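PDB 1P3U: HemO from Neisseria meningitidis, which binds heme through an axial histidine and, as in other heme oxygenases, probably cleaves the porphyrin ring oxidatively, opening it to biliverdin. Local coordinates for residues E40-F45 against R140-H145; G116-A121 against G150-A155. One frame throughout, in Å; residues are numbered along the deposited sequence.

Contact 1 of 2, residues E40-F45 against R140-H145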
ATOM      1  N   GLU A  40      11.963 -12.461  12.236  1.00 24.36           N
ATOM      2  CA  GLU A  40      11.284 -13.397  11.351  1.00 24.37           C
ATOM      3  C   GLU A  40       9.925 -12.863  10.912  1.00 23.53           C
ATOM      4  O   GLU A  40       9.548 -12.986   9.747  1.00 22.99           O
ATOM      5  CB  GLU A  40      11.096 -14.747  12.042  1.00 25.85           C
ATOM      6  CG  GLU A  40      10.668 -15.863  11.109  1.00 28.20           C
ATOM      7  CD  GLU A  40      10.499 -17.191  11.823  1.00 29.68           C
ATOM      8  OE1 GLU A  40      11.373 -17.543  12.642  1.00 30.98           O
ATOM      9  OE2 GLU A  40       9.495 -17.889  11.559  1.00 30.64           O
ATOM     10  N   ASN A  41       9.182 -12.282  11.848  1.00 22.61           N
ATOM     11  CA  ASN A  41       7.872 -11.743  11.517  1.00 22.12           C
ATOM     12  C   ASN A  41       7.977 -10.454  10.715  1.00 21.76           C
ATOM     13  O   ASN A  41       7.136 -10.197   9.852  1.00 21.71           O
ATOM     14  CB  ASN A  41       7.047 -11.521  12.787  1.00 22.62           C
ATOM     15  CG  ASN A  41       6.106 -12.673  13.060  1.00 22.54           C
ATOM     16  OD1 ASN A  41       6.452 -13.834  12.829  1.00 23.11           O
ATOM     17  ND2 ASN A  41       4.910 -12.365  13.553  1.00 23.30           N
ATOM     18  N   TYR A  42       9.002  -9.645  10.989  1.00 20.89           N
ATOM     19  CA  TYR A  42       9.175  -8.399  10.244  1.00 20.74           C
ATOM     20  C   TYR A  42       9.499  -8.763   8.797  1.00 20.27           C
ATOM     21  O   TYR A  42       9.103  -8.064   7.860  1.00 19.46           O
ATOM     22  CB  TYR A  42      10.316  -7.550  10.822  1.00 20.84           C
ATOM     23  CG  TYR A  42      10.436  -6.195  10.159  1.00 21.55           C
ATOM     24  CD1 TYR A  42       9.453  -5.225  10.340  1.00 21.42           C
ATOM     25  CD2 TYR A  42      11.508  -5.896   9.312  1.00 21.11           C
ATOM     26  CE1 TYR A  42       9.524  -3.993   9.697  1.00 22.03           C
ATOM     27  CE2 TYR A  42      11.590  -4.659   8.659  1.00 21.72           C
ATOM     28  CZ  TYR A  42      10.593  -3.715   8.855  1.00 21.60           C
ATOM     29  OH  TYR A  42      10.639  -2.495   8.212  1.00 22.15           O
ATOM     30  N   ILE A  43      10.213  -9.868   8.622  1.00 20.15           N
ATOM     31  CA  ILE A  43      10.574 -10.324   7.288  1.00 20.05           C
ATOM     32  C   ILE A  43       9.317 -10.787   6.571  1.00 20.00           C
ATOM     33  O   ILE A  43       9.170 -10.569   5.374  1.00 19.81           O
ATOM     34  CB  ILE A  43      11.620 -11.462   7.351  1.00 20.34           C
ATOM     35  CG1 ILE A  43      12.983 -10.865   7.709  1.00 20.23           C
ATOM     36  CG2 ILE A  43      11.689 -12.203   6.021  1.00 19.90           C
ATOM     37  CD1 ILE A  43      14.091 -11.892   7.854  1.00 20.19           C
ATOM     38  N   LYS A  44       8.400 -11.417   7.305  1.00 19.80           N
ATOM     39  CA  LYS A  44       7.151 -11.854   6.685  1.00 19.71           C
ATOM     40  C   LYS A  44       6.386 -10.599   6.262  1.00 19.33           C
ATOM     41  O   LYS A  44       5.745 -10.573   5.207  1.00 19.92           O
ATOM     42  CB  LYS A  44       6.315 -12.696   7.660  0.50 19.64           C
ATOM     43  CG  LYS A  44       6.824 -14.128   7.811  0.50 20.01           C
ATOM     44  CD  LYS A  44       6.005 -14.939   8.806  0.50 20.38           C
ATOM     45  CE  LYS A  44       6.535 -16.368   8.903  0.50 20.87           C
ATOM     46  NZ  LYS A  44       5.913 -17.145  10.016  0.50 21.22           N
ATOM     47  N   PHE A  45       6.465  -9.555   7.080  1.00 18.98           N
ATOM     48  CA  PHE A  45       5.793  -8.307   6.747  1.00 18.41           C
ATOM     49  C   PHE A  45       6.410  -7.717   5.477  1.00 18.21           C
ATOM     50  O   PHE A  45       5.692  -7.249   4.595  1.00 17.95           O
ATOM     51  CB  PHE A  45       5.912  -7.292   7.883  1.00 18.81           C
ATOM     52  CG  PHE A  45       5.309  -5.956   7.558  1.00 19.52           C
ATOM     53  CD1 PHE A  45       3.934  -5.819   7.399  1.00 19.76           C
ATOM     54  CD2 PHE A  45       6.122  -4.843   7.364  1.00 19.98           C
ATOM     55  CE1 PHE A  45       3.377  -4.584   7.045  1.00 20.35           C
ATOM     56  CE2 PHE A  45       5.575  -3.608   7.011  1.00 20.53           C
ATOM     57  CZ  PHE A  45       4.202  -3.480   6.850  1.00 20.59           C
ATOM     58  N   ARG A 140      13.211   1.511   4.854  1.00 24.54           N
ATOM     59  CA  ARG A 140      13.339   2.537   3.830  1.00 24.48           C
ATOM     60  C   ARG A 140      11.998   2.800   3.157  1.00 24.15           C
ATOM     61  O   ARG A 140      11.683   3.941   2.814  1.00 24.08           O
ATOM     62  CB  ARG A 140      14.344   2.087   2.767  1.00 25.17           C
ATOM     63  CG  ARG A 140      15.710   1.692   3.299  1.00 26.29           C
ATOM     64  CD  ARG A 140      16.428   0.823   2.273  1.00 27.08           C
ATOM     65  NE  ARG A 140      17.748   0.362   2.700  1.00 27.84           N
ATOM     66  CZ  ARG A 140      18.891   1.012   2.479  1.00 28.31           C
ATOM     67  NH1 ARG A 140      18.898   2.173   1.828  1.00 28.41           N
ATOM     68  NH2 ARG A 140      20.038   0.486   2.893  1.00 28.36           N
ATOM     69  N   HIS A 141      11.204   1.746   2.969  1.00 23.84           N
ATOM     70  CA  HIS A 141       9.914   1.900   2.302  1.00 23.43           C
ATOM     71  C   HIS A 141       8.844   2.552   3.163  1.00 23.44           C
ATOM     72  O   HIS A 141       7.771   2.890   2.664  1.00 23.26           O
ATOM     73  CB  HIS A 141       9.393   0.550   1.788  1.00 23.44           C
ATOM     74  CG  HIS A 141       8.727  -0.291   2.835  1.00 23.34           C
ATOM     75  ND1 HIS A 141       9.432  -1.005   3.781  1.00 23.11           N
ATOM     76  CD2 HIS A 141       7.417  -0.546   3.073  1.00 23.45           C
ATOM     77  CE1 HIS A 141       8.587  -1.665   4.554  1.00 23.66           C
ATOM     78  NE2 HIS A 141       7.358  -1.403   4.146  1.00 22.99           N
ATOM     79  N   LEU A 142       9.138   2.733   4.446  1.00 23.39           N
ATOM     80  CA  LEU A 142       8.186   3.340   5.368  1.00 23.86           C
ATOM     81  C   LEU A 142       8.553   4.773   5.748  1.00 24.36           C
ATOM     82  O   LEU A 142       7.759   5.476   6.373  1.00 24.55           O
ATOM     83  CB  LEU A 142       8.069   2.487   6.638  1.00 23.25           C
ATOM     84  CG  LEU A 142       7.514   1.069   6.460  1.00 22.86           C
ATOM     85  CD1 LEU A 142       7.641   0.298   7.774  1.00 22.50           C
ATOM     86  CD2 LEU A 142       6.065   1.137   6.015  1.00 22.66           C
ATOM     87  N   ALA A 143       9.748   5.206   5.363  1.00 25.19           N
ATOM     88  CA  ALA A 143      10.209   6.557   5.679  1.00 25.87           C
ATOM     89  C   ALA A 143       9.333   7.608   4.996  1.00 26.55           C
ATOM     90  O   ALA A 143       8.795   7.373   3.913  1.00 26.55           O
ATOM     91  CB  ALA A 143      11.664   6.722   5.247  1.00 25.88           C
ATOM     92  N   PRO A 144       9.175   8.784   5.627  1.00 27.20           N
ATOM     93  CA  PRO A 144       8.354   9.855   5.058  1.00 27.92           C
ATOM     94  C   PRO A 144       8.957  10.435   3.784  1.00 28.73           C
ATOM     95  O   PRO A 144      10.178  10.469   3.625  1.00 28.56           O
ATOM     96  CB  PRO A 144       8.306  10.880   6.188  1.00 27.96           C
ATOM     97  CG  PRO A 144       9.665  10.742   6.799  1.00 27.88           C
ATOM     98  CD  PRO A 144       9.826   9.231   6.873  1.00 27.55           C
ATOM     99  N   HIS A 145       8.096  10.876   2.873  1.00 29.66           N
ATOM    100  CA  HIS A 145       8.561  11.474   1.629  1.00 30.90           C
ATOM    101  C   HIS A 145       9.339  12.723   2.036  1.00 31.46           C
ATOM    102  O   HIS A 145       8.942  13.424   2.963  1.00 31.58           O
ATOM    103  CB  HIS A 145       7.369  11.851   0.745  1.00 31.24           C
ATOM    104  CG  HIS A 145       7.755  12.323  -0.623  1.00 31.77           C
ATOM    105  ND1 HIS A 145       8.291  13.571  -0.858  1.00 32.05           N
ATOM    106  CD2 HIS A 145       7.704  11.703  -1.826  1.00 32.05           C
ATOM    107  CE1 HIS A 145       8.554  13.700  -2.147  1.00 32.10           C
ATOM    108  NE2 HIS A 145       8.207  12.580  -2.756  1.00 32.10           N
TER

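Contact 2 of 2, residues G116-A121 against G150-A155. With HEM (protoporphyrin IX containing Fe), chain B; NO (nitric oxide), chain C.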
ATOM      1  N   GLY A 116      -1.823   6.040  -0.746  1.00 20.96           N
ATOM      2  CA  GLY A 116      -2.379   6.414   0.538  1.00 21.71           C
ATOM      3  C   GLY A 116      -1.624   5.691   1.642  1.00 22.05           C
ATOM      4  O   GLY A 116      -1.418   6.236   2.727  1.00 22.17           O
ATOM      5  N   SER A 117      -1.205   4.457   1.369  1.00 22.25           N
ATOM      6  CA  SER A 117      -0.471   3.682   2.369  1.00 22.83           C
ATOM      7  C   SER A 117       0.832   4.382   2.722  1.00 23.31           C
ATOM      8  O   SER A 117       1.374   4.197   3.811  1.00 23.35           O
ATOM      9  CB  SER A 117      -0.175   2.263   1.861  1.00 22.86           C
ATOM     10  OG  SER A 117       0.875   2.245   0.911  1.00 23.32           O
ATOM     11  N   ASN A 118       1.334   5.186   1.788  1.00 23.78           N
ATOM     12  CA  ASN A 118       2.568   5.930   2.001  1.00 24.34           C
ATOM     13  C   ASN A 118       2.291   7.064   2.984  1.00 24.35           C
ATOM     14  O   ASN A 118       3.110   7.363   3.859  1.00 24.58           O
ATOM     15  CB  ASN A 118       3.075   6.473   0.660  1.00 24.59           C
ATOM     16  CG  ASN A 118       4.374   7.237   0.789  1.00 25.26           C
ATOM     17  OD1 ASN A 118       5.239   6.888   1.595  1.00 25.51           O
ATOM     18  ND2 ASN A 118       4.532   8.276  -0.029  1.00 25.48           N
ATOM     19  N   LEU A 119       1.126   7.686   2.844  1.00 24.47           N
ATOM     20  CA  LEU A 119       0.729   8.765   3.736  1.00 24.55           C
ATOM     21  C   LEU A 119       0.568   8.243   5.165  1.00 24.46           C
ATOM     22  O   LEU A 119       1.076   8.838   6.118  1.00 24.98           O
ATOM     23  CB  LEU A 119      -0.603   9.372   3.283  1.00 24.31           C
ATOM     24  CG  LEU A 119      -1.286  10.286   4.309  1.00 23.91           C
ATOM     25  CD1 LEU A 119      -0.551  11.622   4.386  1.00 23.77           C
ATOM     26  CD2 LEU A 119      -2.736  10.495   3.930  1.00 23.84           C
ATOM     27  N   GLY A 120      -0.134   7.122   5.305  1.00 24.35           N
ATOM     28  CA  GLY A 120      -0.380   6.565   6.626  1.00 23.80           C
ATOM     29  C   GLY A 120       0.687   5.662   7.217  1.00 23.48           C
ATOM     30  O   GLY A 120       0.489   5.099   8.294  1.00 23.92           O
ATOM     31  N   ALA A 121       1.821   5.534   6.537  1.00 22.80           N
ATOM     32  CA  ALA A 121       2.899   4.673   7.010  1.00 22.68           C
ATOM     33  C   ALA A 121       3.637   5.190   8.244  1.00 22.32           C
ATOM     34  O   ALA A 121       4.544   4.530   8.742  1.00 22.38           O
ATOM     35  CB  ALA A 121       3.895   4.427   5.876  1.00 22.58           C
ATOM     36  N   GLY A 150       2.316  14.677   4.506  1.00 29.13           N
ATOM     37  CA  GLY A 150       1.147  15.469   4.175  1.00 29.07           C
ATOM     38  C   GLY A 150       1.287  16.298   2.912  1.00 29.00           C
ATOM     39  O   GLY A 150       0.405  16.273   2.049  1.00 29.11           O
ATOM     40  N   LYS A 151       2.383  17.043   2.804  1.00 29.05           N
ATOM     41  CA  LYS A 151       2.620  17.875   1.629  1.00 29.30           C
ATOM     42  C   LYS A 151       2.672  17.044   0.355  1.00 28.97           C
ATOM     43  O   LYS A 151       2.109  17.426  -0.671  1.00 29.14           O
ATOM     44  CB  LYS A 151       3.929  18.654   1.780  1.00 29.87           C
ATOM     45  CG  LYS A 151       3.837  19.840   2.726  1.00 31.14           C
ATOM     46  CD  LYS A 151       2.831  20.862   2.223  1.00 31.87           C
ATOM     47  CE  LYS A 151       2.783  22.081   3.129  1.00 32.46           C
ATOM     48  NZ  LYS A 151       1.776  23.063   2.650  1.00 32.90           N
ATOM     49  N   HIS A 152       3.344  15.902   0.425  1.00 28.63           N
ATOM     50  CA  HIS A 152       3.467  15.030  -0.734  1.00 28.16           C
ATOM     51  C   HIS A 152       2.112  14.461  -1.143  1.00 27.97           C
ATOM     52  O   HIS A 152       1.795  14.378  -2.336  1.00 27.65           O
ATOM     53  CB  HIS A 152       4.441  13.893  -0.425  1.00 28.16           C
ATOM     54  CG  HIS A 152       4.492  12.843  -1.486  1.00 28.25           C
ATOM     55  ND1 HIS A 152       4.914  13.104  -2.773  1.00 28.42           N
ATOM     56  CD2 HIS A 152       4.137  11.535  -1.463  1.00 28.16           C
ATOM     57  CE1 HIS A 152       4.813  12.004  -3.497  1.00 28.54           C
ATOM     58  NE2 HIS A 152       4.345  11.038  -2.727  1.00 28.34           N
ATOM     59  N   TRP A 153       1.319  14.075  -0.146  1.00 27.49           N
ATOM     60  CA  TRP A 153      -0.006  13.505  -0.369  1.00 27.32           C
ATOM     61  C   TRP A 153      -1.000  14.520  -0.936  1.00 27.64           C
ATOM     62  O   TRP A 153      -1.719  14.226  -1.895  1.00 27.52           O
ATOM     63  CB  TRP A 153      -0.528  12.913   0.945  1.00 26.58           C
ATOM     64  CG  TRP A 153      -1.946  12.438   0.910  1.00 25.90           C
ATOM     65  CD1 TRP A 153      -2.999  12.966   1.597  1.00 25.59           C
ATOM     66  CD2 TRP A 153      -2.462  11.308   0.192  1.00 25.62           C
ATOM     67  NE1 TRP A 153      -4.137  12.234   1.361  1.00 25.59           N
ATOM     68  CE2 TRP A 153      -3.837  11.209   0.502  1.00 25.19           C
ATOM     69  CE3 TRP A 153      -1.895  10.366  -0.683  1.00 25.33           C
ATOM     70  CZ2 TRP A 153      -4.659  10.206  -0.028  1.00 25.18           C
ATOM     71  CZ3 TRP A 153      -2.712   9.369  -1.211  1.00 25.22           C
ATOM     72  CH2 TRP A 153      -4.080   9.298  -0.879  1.00 24.92           C
ATOM     73  N   ARG A 154      -1.040  15.717  -0.361  1.00 28.02           N
ATOM     74  CA  ARG A 154      -1.963  16.736  -0.847  1.00 28.65           C
ATOM     75  C   ARG A 154      -1.720  17.049  -2.319  1.00 28.33           C
ATOM     76  O   ARG A 154      -2.666  17.286  -3.070  1.00 28.68           O
ATOM     77  CB  ARG A 154      -1.847  18.016  -0.012  1.00 29.45           C
ATOM     78  CG  ARG A 154      -2.234  17.812   1.441  1.00 30.98           C
ATOM     79  CD  ARG A 154      -2.380  19.126   2.191  1.00 31.88           C
ATOM     80  NE  ARG A 154      -2.612  18.881   3.611  1.00 33.43           N
ATOM     81  CZ  ARG A 154      -1.669  18.499   4.467  1.00 33.81           C
ATOM     82  NH1 ARG A 154      -0.426  18.325   4.047  1.00 34.37           N
ATOM     83  NH2 ARG A 154      -1.972  18.275   5.740  1.00 34.87           N
ATOM     84  N   ALA A 155      -0.457  17.039  -2.733  1.00 28.13           N
ATOM     85  CA  ALA A 155      -0.120  17.321  -4.124  1.00 28.16           C
ATOM     86  C   ALA A 155      -0.616  16.174  -4.990  1.00 28.12           C
ATOM     87  O   ALA A 155      -1.096  16.381  -6.109  1.00 28.07           O
ATOM     88  CB  ALA A 155       1.383  17.483  -4.279  1.00 28.17           C
TER
HETATM   89  CHA HEM B 300      -4.190   6.398   5.511  1.00 20.38           C
HETATM   90  CHB HEM B 300      -3.006   3.909   9.481  1.00 20.25           C
HETATM   91  CHC HEM B 300      -1.890   0.081   6.700  1.00 19.70           C
HETATM   92  CHD HEM B 300      -3.684   2.374   2.833  1.00 19.26           C
HETATM   93  C1A HEM B 300      -3.866   6.067   6.813  1.00 20.48           C
HETATM   94  C2A HEM B 300      -3.943   7.028   7.933  1.00 21.22           C
HETATM   95  C3A HEM B 300      -3.672   6.305   9.037  1.00 20.72           C
HETATM   96  C4A HEM B 300      -3.398   4.933   8.619  1.00 20.39           C
HETATM   97  CMA HEM B 300      -3.711   6.858  10.448  1.00 21.26           C
HETATM   98  CAA HEM B 300      -4.235   8.528   7.823  1.00 21.69           C
HETATM   99  CBA HEM B 300      -2.951   9.333   7.792  1.00 23.00           C
HETATM  100  CGA HEM B 300      -3.196  10.814   7.580  1.00 23.80           C
HETATM  101  O1A HEM B 300      -2.238  11.604   7.734  1.00 24.51           O
HETATM  102  O2A HEM B 300      -4.345  11.189   7.257  1.00 24.51           O
HETATM  103  C1B HEM B 300      -2.677   2.608   9.053  1.00 19.99           C
HETATM  104  C2B HEM B 300      -2.098   1.597   9.921  1.00 19.54           C
HETATM  105  C3B HEM B 300      -1.732   0.540   9.157  1.00 19.70           C
HETATM  106  C4B HEM B 300      -2.090   0.919   7.788  1.00 19.75           C
HETATM  107  CMB HEM B 300      -1.919   1.753  11.429  1.00 20.20           C
HETATM  108  CAB HEM B 300      -1.110  -0.675   9.507  1.00 19.71           C
HETATM  109  CBB HEM B 300      -1.227  -1.371  10.771  1.00 19.21           C
HETATM  110  C1C HEM B 300      -2.249   0.394   5.391  1.00 19.44           C
HETATM  111  C2C HEM B 300      -2.100  -0.521   4.272  1.00 19.53           C
HETATM  112  C3C HEM B 300      -2.678   0.082   3.191  1.00 19.84           C
HETATM  113  C4C HEM B 300      -3.113   1.401   3.658  1.00 19.43           C
HETATM  114  CMC HEM B 300      -1.309  -1.832   4.293  1.00 19.82           C
HETATM  115  CAC HEM B 300      -2.884  -0.415   1.900  1.00 20.12           C
HETATM  116  CBC HEM B 300      -2.243  -1.543   1.246  1.00 20.58           C
HETATM  117  C1D HEM B 300      -4.035   3.670   3.242  1.00 19.24           C
HETATM  118  C2D HEM B 300      -4.722   4.656   2.410  1.00 19.62           C
HETATM  119  C3D HEM B 300      -4.826   5.783   3.147  1.00 19.92           C
HETATM  120  C4D HEM B 300      -4.234   5.491   4.446  1.00 20.18           C
HETATM  121  CMD HEM B 300      -5.161   4.465   0.966  1.00 18.92           C
HETATM  122  CAD HEM B 300      -5.348   7.114   2.625  1.00 20.51           C
HETATM  123  CBD HEM B 300      -6.618   7.575   3.307  1.00 21.45           C
HETATM  124  CGD HEM B 300      -7.102   8.896   2.758  1.00 22.28           C
HETATM  125  O1D HEM B 300      -7.675   8.901   1.647  1.00 22.13           O
HETATM  126  O2D HEM B 300      -6.896   9.926   3.434  1.00 22.76           O
HETATM  127  NA  HEM B 300      -3.523   4.804   7.242  1.00 20.07           N
HETATM  128  NB  HEM B 300      -2.669   2.181   7.728  1.00 19.69           N
HETATM  129  NC  HEM B 300      -2.859   1.565   5.020  1.00 19.45           N
HETATM  130  ND  HEM B 300      -3.813   4.179   4.515  1.00 19.60           N
HETATM  131 FE   HEM B 300      -3.222   3.187   6.122  1.00 19.59          FE
HETATM  132  N    NO C 400      -1.681   3.561   6.018  1.00 20.20           N
HETATM  133  O    NO C 400      -0.567   3.205   6.075  1.00 21.18           O

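Contact 1 of 2, residues E40-F45 against R140-H145
Phe45 and Tyr42, both on helix 39-60, reach across to His141 and Leu142 in the loop before helix 149-161. The contact is made by side-chain ends alone: the nearest CA atoms, those of Phe45 and His141, are 11.9 Å apart, and only 125 Å² is buried.

The aromatic part pairs Phe45 with His141. Phe45 CE2 lies 4.0 Å from His141 NE2, near the plane of the imidazole and at its edge. On the loop side, Leu142 CG sits 3.4 Å above one face of the same imidazole, toward its rim. Phe45 points its ring at the loop with CG anti to the backbone N (chi1 176°).

The apolar pair is Leu142 CD1 with Phe45 CE2, 4.5 Å apart. Separately, Tyr42 OH approaches Leu142 CD1 from the opposite direction to 4.1 Å, a van der Waals contact.

Polar ends are satisfied beyond the two segments. Tyr42 OH is hydrogen-bonded to Gly138 O, just ahead of the loop segment, and His141 ND1 to Asp84 OD2 on helix 78-87, a bond that helps fix the imidazole's rotation. His141 NE2 too is hydrogen-bonded outside them.

Phe45 and Leu142 both also pack on Leu124 of helix 122-129. The arrangement is buried helix-to-loop packing in the all-helical heme oxygenase fold, on the distal side of the heme, with the Phe45 side chain about 6 Å from the heme at the nearest atoms.

Contact 2 of 2, residues G116-A121 against G150-A155
Leu119 and Trp153 meet because each turns its CG anti to the backbone N (chi1 166° and 173°), bringing the two side chains together between helices 104-119 and 149-161, where they cross at about a right angle. Leu119 CD2 then stands over one face of the indole, 3.4 Å from the centroid of its five-membered ring and 12° off the ring normal, a clear CH-pi contact. The other branch, CD1, lies 3.7 Å from Trp153 CB.

The far end of the indole abuts the backbone of helix 104-119: Trp153 CZ3 is 3.4 Å from Gly116 CA. Nearby, Asn118 ND2 packs 3.6 Å from His152 CD2, and its hydrogen bond goes to Glu115 OE2, which also accepts a weak one from His152 NE2.

The heme lies close against the backbone of the glycine-containing segment. Gly116 C is 3.4 Å from HEM C2D, and Gly120 CA is 3.5 Å from HEM C1A. Gly120 C and Ser117 O come within 3.0 and 3.1 Å of the nitric oxide oxygen. Heme and ligand packed directly against glycine backbone in this way are characteristic of the distal helix of heme oxygenases, here backed by Trp153.

In the fold
The segments of contacts 1 and 2 alternate along the chain, and the contacts are about 17 Å apart, centre to centre. They touch directly, among other places, where the rings of His145 and His152 stack, with His145 CD2 3.3 Å from His152 ND1, and where Leu142 CD2 packs 3.9 Å from Ala121 CB. Shared arginines add polar links. Arg77 is hydrogen-bonded to His141 O and Ser117 OG, while Arg149 reaches Leu142 O and, weakly, Asn118 O. Residues 116-121 touch both heme and nitric oxide. Contact 1 is further off, the Leu142 side chain being about 7 Å from the nitric oxide at the nearest atoms, so Leu142, packed on Ala121, belongs to a second layer behind the distal segment.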